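Local coordinates for sister chromatid cohesion protein (Chaetomium thermophilum, PDB 5T8V) that probably loads cohesin onto chromatin, this chain being the C-terminal HEAT-repeat fragment of the larger loader Scc2, at residues Cys90-Ala93 / Leu94-Thr97; Tyr147-Asn150 / Ala151-Ala155. All coordinates share one frame; numbering follows the deposited sequence.

Interaction 1 lies near the C-terminal end of helix 81-96, and interaction 2 comes later in the chain, at the N-terminus of helix 149-172. Both are local contacts between residues three or four positions apart. Their centres are 11 Å apart and they touch, through side chains of the two helices. Asp91, Leu94 and Arg95 of the first meet Asn150 and Gln154 of the second. Helix 120-136 lies between them in sequence and packs against both. The pair belongs to the N-terminal part of this largely helical fragment. Their centres lie about 71 and 66 Å from the centre of the elongated, HEAT-repeat-containing chain.

Interaction 1 of 2, residues Cys90-Ala93 / Leu94-Thr97; sequences CDSA and LRQT
Asp91 and Arg95 pair one turn apart on helix 81-96. The arginine side chain runs back over the turn before it. Its CB lies 3.4 Å from Asp91 O. CG comes beside the same carbonyl oxygen, 3.2 Å from Asp91 O. CD then moves across to the carboxylate, 3.4 Å from Asp91 OD2. NE makes the polar contact, a salt-bridge hydrogen bond of 2.7 Å to Asp91 OD2. The carboxylate oxygen is met nearly end on, and it sits somewhat out of the guanidinium plane. Carboxylate and guanidinium planes are turned 48° from each other, and NE to OD2 is the one bond between the two groups. Asp91 reaches it with CG opposite its own backbone N (chi1 -170°). The arginine chain bends about CG-CD (chi3 -73°), which turns NE to the carboxylate. The following turn about CD-NE lays the guanidinium over Ser92, whose CA sits under one face near the rim. Arg95 NH2 is also 3.0 Å from Ser92 OG, but the angle is too poor for a hydrogen bond. Ser92 OG instead bonds to the helix's own backbone at Arg88 O.

This is an i to i+4 salt bridge on an alpha helix, within the helical array of a HEAT-repeat protein. Backbone bonds of the same spacing run beneath it. Leu94 N donates to Cys90 O at 2.9 Å, and Gln96 N bonds to Ser92 O. Arg95 N donates to Asp91 O at 2.9 Å, so that oxygen is held by the backbone while the arginine's aliphatic part lies over it. Leu94 runs alongside Cys90 O with CB, CG and CD1, and packs on Leu158 of helix 149-172. Cys90 and Ala93 face helix 120-136, where they touch Ser133 and Ala129.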
ATOM      1  N   CYS A  90     -24.556 -32.437  60.676  1.00 28.84           N
ATOM      2  CA  CYS A  90     -24.148 -32.206  59.295  1.00 27.51           C
ATOM      3  C   CYS A  90     -23.771 -33.518  58.617  1.00 27.85           C
ATOM      4  O   CYS A  90     -24.195 -33.795  57.489  1.00 26.75           O
ATOM      5  CB  CYS A  90     -22.979 -31.221  59.251  1.00 27.29           C
ATOM      6  SG  CYS A  90     -23.384 -29.540  59.784  1.00 27.09           S
ATOM      7  N   ASP A  91     -22.976 -34.348  59.299  1.00 32.40           N
ATOM      8  CA  ASP A  91     -22.552 -35.607  58.701  1.00 33.94           C
ATOM      9  C   ASP A  91     -23.741 -36.515  58.420  1.00 33.97           C
ATOM     10  O   ASP A  91     -23.710 -37.299  57.466  1.00 33.01           O
ATOM     11  CB  ASP A  91     -21.547 -36.311  59.612  1.00 37.15           C
ATOM     12  CG  ASP A  91     -20.892 -37.503  58.942  1.00 40.37           C
ATOM     13  OD1 ASP A  91     -19.884 -37.305  58.230  1.00 41.05           O
ATOM     14  OD2 ASP A  91     -21.387 -38.636  59.121  1.00 42.52           O
ATOM     15  N   SER A  92     -24.794 -36.427  59.233  1.00 38.31           N
ATOM     16  CA  SER A  92     -26.001 -37.200  58.970  1.00 40.00           C
ATOM     17  C   SER A  92     -26.709 -36.686  57.723  1.00 38.27           C
ATOM     18  O   SER A  92     -27.080 -37.470  56.839  1.00 39.64           O
ATOM     19  CB  SER A  92     -26.933 -37.143  60.182  1.00 43.34           C
ATOM     20  OG  SER A  92     -26.316 -37.707  61.328  1.00 46.89           O
ATOM     21  N   ALA A  93     -26.898 -35.367  57.631  1.00 30.95           N
ATOM     22  CA  ALA A  93     -27.528 -34.799  56.443  1.00 28.91           C
ATOM     23  C   ALA A  93     -26.742 -35.129  55.181  1.00 27.99           C
ATOM     24  O   ALA A  93     -27.332 -35.290  54.106  1.00 27.00           O
ATOM     25  CB  ALA A  93     -27.669 -33.285  56.595  1.00 27.45           C
ATOM     26  N   LEU A  94     -25.417 -35.240  55.288  1.00 31.11           N
ATOM     27  CA  LEU A  94     -24.600 -35.542  54.119  1.00 32.28           C
ATOM     28  C   LEU A  94     -24.636 -37.026  53.774  1.00 34.94           C
ATOM     29  O   LEU A  94     -24.699 -37.389  52.594  1.00 35.87           O
ATOM     30  CB  LEU A  94     -23.165 -35.078  54.358  1.00 32.44           C
ATOM     31  CG  LEU A  94     -22.988 -33.563  54.258  1.00 31.77           C
ATOM     32  CD1 LEU A  94     -21.719 -33.100  54.960  1.00 32.61           C
ATOM     33  CD2 LEU A  94     -22.977 -33.154  52.798  1.00 30.76           C
ATOM     34  N   ARG A  95     -24.595 -37.897  54.785  1.00 33.63           N
ATOM     35  CA  ARG A  95     -24.724 -39.327  54.531  1.00 35.62           C
ATOM     36  C   ARG A  95     -26.090 -39.665  53.951  1.00 35.11           C
ATOM     37  O   ARG A  95     -26.229 -40.656  53.227  1.00 35.46           O
ATOM     38  CB  ARG A  95     -24.484 -40.118  55.819  1.00 38.74           C
ATOM     39  CG  ARG A  95     -23.017 -40.222  56.226  1.00 40.62           C
ATOM     40  CD  ARG A  95     -22.817 -41.160  57.411  1.00 44.04           C
ATOM     41  NE  ARG A  95     -23.278 -40.577  58.671  1.00 46.05           N
ATOM     42  CZ  ARG A  95     -24.506 -40.712  59.172  1.00 48.14           C
ATOM     43  NH1 ARG A  95     -25.429 -41.418  58.530  1.00 48.80           N
ATOM     44  NH2 ARG A  95     -24.812 -40.134  60.327  1.00 48.85           N
ATOM     45  N   GLN A  96     -27.109 -38.860  54.254  1.00 38.00           N
ATOM     46  CA  GLN A  96     -28.438 -39.120  53.710  1.00 39.52           C
ATOM     47  C   GLN A  96     -28.417 -39.118  52.185  1.00 39.15           C
ATOM     48  O   GLN A  96     -28.982 -40.011  51.545  1.00 40.26           O
ATOM     49  CB  GLN A  96     -29.430 -38.081  54.236  1.00 40.47           C
ATOM     50  CG  GLN A  96     -30.838 -38.207  53.666  1.00 41.96           C
ATOM     51  CD  GLN A  96     -31.493 -39.532  54.004  1.00 44.27           C
ATOM     52  OE1 GLN A  96     -31.065 -40.236  54.921  1.00 45.26           O
ATOM     53  NE2 GLN A  96     -32.539 -39.880  53.263  1.00 45.00           N
ATOM     54  N   THR A  97     -27.762 -38.121  51.587  1.00 40.00           N
ATOM     55  CA  THR A  97     -27.800 -37.914  50.143  1.00 40.73           C
ATOM     56  C   THR A  97     -26.494 -38.303  49.457  1.00 42.62           C
ATOM     57  O   THR A  97     -26.247 -37.881  48.323  1.00 42.58           O
ATOM     58  CB  THR A  97     -28.133 -36.453  49.831  1.00 38.09           C
ATOM     59  OG1 THR A  97     -27.126 -35.602  50.391  1.00 36.48           O
ATOM     60  CG2 THR A  97     -29.489 -36.072  50.407  1.00 38.16           C
TER

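Interaction 2 of 2, residues Tyr147-Asn150 / Ala151-Ala155; sequences YSEN and AIEQA
Ser148 is turned so that OG lies between its backbone N and carbonyl carbon (chi1 77°), which brings the hydroxyl back to Ala151 N. In Asn150, chi1 of -176° sends CG away from the backbone N and beside the carbonyl carbon, which carries its amide beside the Gln154 side chain. The serine hydroxyl accepts from Ala151 N, with Ser148 OG 3.1 Å from Ala151 N. Ser148 O adds a second, weak bond to the same N-H, 3.3 Å from Ala151 N. Ser148 is therefore the N-cap of helix 149-172, and its hydroxyl satisfies one amide of the first turn. Regular i to i+4 bonding follows, with Glu153 N donating to Glu149 O and Gln154 N to Asn150 O, each at 2.9 Å. Gln154 CG packs over Asn150 O at 3.3 Å.

The carboxylates of Glu149 and Glu153 lie near each other in the model, but Glu149 is poorly ordered, so their exact approach is uncertain. Ile152 turns to the buried side, against Met134 of helix 120-136 and Val220 of helix 218-232.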
ATOM      1  N   TYR A 147     -11.935 -30.777  62.478  1.00 46.42           N
ATOM      2  CA  TYR A 147     -11.447 -30.931  61.114  1.00 46.19           C
ATOM      3  C   TYR A 147     -11.584 -32.390  60.708  1.00 48.25           C
ATOM      4  O   TYR A 147     -11.180 -33.286  61.456  1.00 51.48           O
ATOM      5  CB  TYR A 147      -9.988 -30.483  60.998  1.00 48.07           C
ATOM      6  CG  TYR A 147      -9.758 -29.038  61.379  1.00 48.55           C
ATOM      7  CD1 TYR A 147      -9.611 -28.664  62.709  1.00 50.43           C
ATOM      8  CD2 TYR A 147      -9.683 -28.048  60.408  1.00 47.20           C
ATOM      9  CE1 TYR A 147      -9.399 -27.345  63.061  1.00 50.62           C
ATOM     10  CE2 TYR A 147      -9.472 -26.727  60.750  1.00 47.88           C
ATOM     11  CZ  TYR A 147      -9.330 -26.381  62.077  1.00 49.83           C
ATOM     12  OH  TYR A 147      -9.118 -25.064  62.418  1.00 51.05           O
ATOM     13  N   SER A 148     -12.158 -32.626  59.530  1.00 25.96           N
ATOM     14  CA  SER A 148     -12.304 -33.976  58.999  1.00 26.57           C
ATOM     15  C   SER A 148     -12.119 -33.934  57.492  1.00 25.62           C
ATOM     16  O   SER A 148     -12.829 -33.198  56.798  1.00 24.04           O
ATOM     17  CB  SER A 148     -13.670 -34.573  59.351  1.00 26.43           C
ATOM     18  OG  SER A 148     -14.685 -34.046  58.517  1.00 24.68           O
ATOM     19  N   GLU A 149     -11.168 -34.723  56.989  1.00 62.87           N
ATOM     20  CA  GLU A 149     -10.989 -34.841  55.547  1.00 63.08           C
ATOM     21  C   GLU A 149     -12.256 -35.358  54.878  1.00 60.84           C
ATOM     22  O   GLU A 149     -12.575 -34.962  53.748  1.00 60.52           O
ATOM     23  CB  GLU A 149      -9.806 -35.767  55.249  1.00 67.82           C
ATOM     24  CG  GLU A 149      -8.919 -35.317  54.097  1.00 69.46           C
ATOM     25  CD  GLU A 149      -9.571 -35.493  52.740  1.00 71.57           C
ATOM     26  OE1 GLU A 149     -10.487 -36.334  52.622  1.00 74.70           O
ATOM     27  OE2 GLU A 149      -9.167 -34.791  51.789  1.00 69.95           O
ATOM     28  N   ASN A 150     -13.000 -36.225  55.569  1.00 40.53           N
ATOM     29  CA  ASN A 150     -14.188 -36.825  54.976  1.00 37.45           C
ATOM     30  C   ASN A 150     -15.269 -35.784  54.716  1.00 33.22           C
ATOM     31  O   ASN A 150     -15.997 -35.878  53.723  1.00 31.89           O
ATOM     32  CB  ASN A 150     -14.721 -37.933  55.882  1.00 38.55           C
ATOM     33  CG  ASN A 150     -15.897 -38.665  55.272  1.00 38.34           C
ATOM     34  OD1 ASN A 150     -15.745 -39.403  54.298  1.00 39.28           O
ATOM     35  ND2 ASN A 150     -17.078 -38.469  55.844  1.00 37.90           N
ATOM     36  N   ALA A 151     -15.399 -34.789  55.596  1.00 27.70           N
ATOM     37  CA  ALA A 151     -16.379 -33.733  55.360  1.00 24.18           C
ATOM     38  C   ALA A 151     -16.050 -32.974  54.082  1.00 22.35           C
ATOM     39  O   ALA A 151     -16.933 -32.707  53.256  1.00 21.32           O
ATOM     40  CB  ALA A 151     -16.432 -32.782  56.557  1.00 23.97           C
ATOM     41  N   ILE A 152     -14.777 -32.621  53.899  1.00 21.59           N
ATOM     42  CA  ILE A 152     -14.350 -32.008  52.645  1.00 20.46           C
ATOM     43  C   ILE A 152     -14.709 -32.912  51.475  1.00 21.29           C
ATOM     44  O   ILE A 152     -15.214 -32.449  50.446  1.00 21.17           O
ATOM     45  CB  ILE A 152     -12.841 -31.702  52.680  1.00 21.28           C
ATOM     46  CG1 ILE A 152     -12.533 -30.696  53.793  1.00 21.19           C
ATOM     47  CG2 ILE A 152     -12.376 -31.153  51.332  1.00 21.00           C
ATOM     48  CD1 ILE A 152     -11.063 -30.467  54.035  1.00 22.29           C
ATOM     49  N   GLU A 153     -14.463 -34.217  51.613  1.00 33.16           N
ATOM     50  CA  GLU A 153     -14.778 -35.142  50.529  1.00 34.63           C
ATOM     51  C   GLU A 153     -16.262 -35.088  50.178  1.00 31.80           C
ATOM     52  O   GLU A 153     -16.634 -35.029  48.999  1.00 29.57           O
ATOM     53  CB  GLU A 153     -14.364 -36.561  50.923  1.00 39.94           C
ATOM     54  CG  GLU A 153     -13.957 -37.433  49.749  1.00 45.62           C
ATOM     55  CD  GLU A 153     -12.696 -36.936  49.070  1.00 49.67           C
ATOM     56  OE1 GLU A 153     -11.911 -36.219  49.727  1.00 49.66           O
ATOM     57  OE2 GLU A 153     -12.491 -37.258  47.881  1.00 52.13           O
ATOM     58  N   GLN A 154     -17.126 -35.104  51.195  1.00 34.89           N
ATOM     59  CA  GLN A 154     -18.565 -35.044  50.959  1.00 33.48           C
ATOM     60  C   GLN A 154     -18.951 -33.748  50.256  1.00 30.65           C
ATOM     61  O   GLN A 154     -19.691 -33.760  49.266  1.00 30.52           O
ATOM     62  CB  GLN A 154     -19.315 -35.178  52.286  1.00 34.47           C
ATOM     63  CG  GLN A 154     -19.131 -36.522  52.972  1.00 38.10           C
ATOM     64  CD  GLN A 154     -19.653 -36.528  54.398  1.00 40.26           C
ATOM     65  OE1 GLN A 154     -19.649 -35.501  55.080  1.00 39.49           O
ATOM     66  NE2 GLN A 154     -20.104 -37.689  54.857  1.00 42.86           N
ATOM     67  N   ALA A 155     -18.461 -32.613  50.763  1.00 18.36           N
ATOM     68  CA  ALA A 155     -18.762 -31.331  50.133  1.00 17.32           C
ATOM     69  C   ALA A 155     -18.341 -31.331  48.669  1.00 17.43           C
ATOM     70  O   ALA A 155     -19.101 -30.910  47.788  1.00 16.96           O
ATOM     71  CB  ALA A 155     -18.068 -30.203  50.897  1.00 17.01           C
TER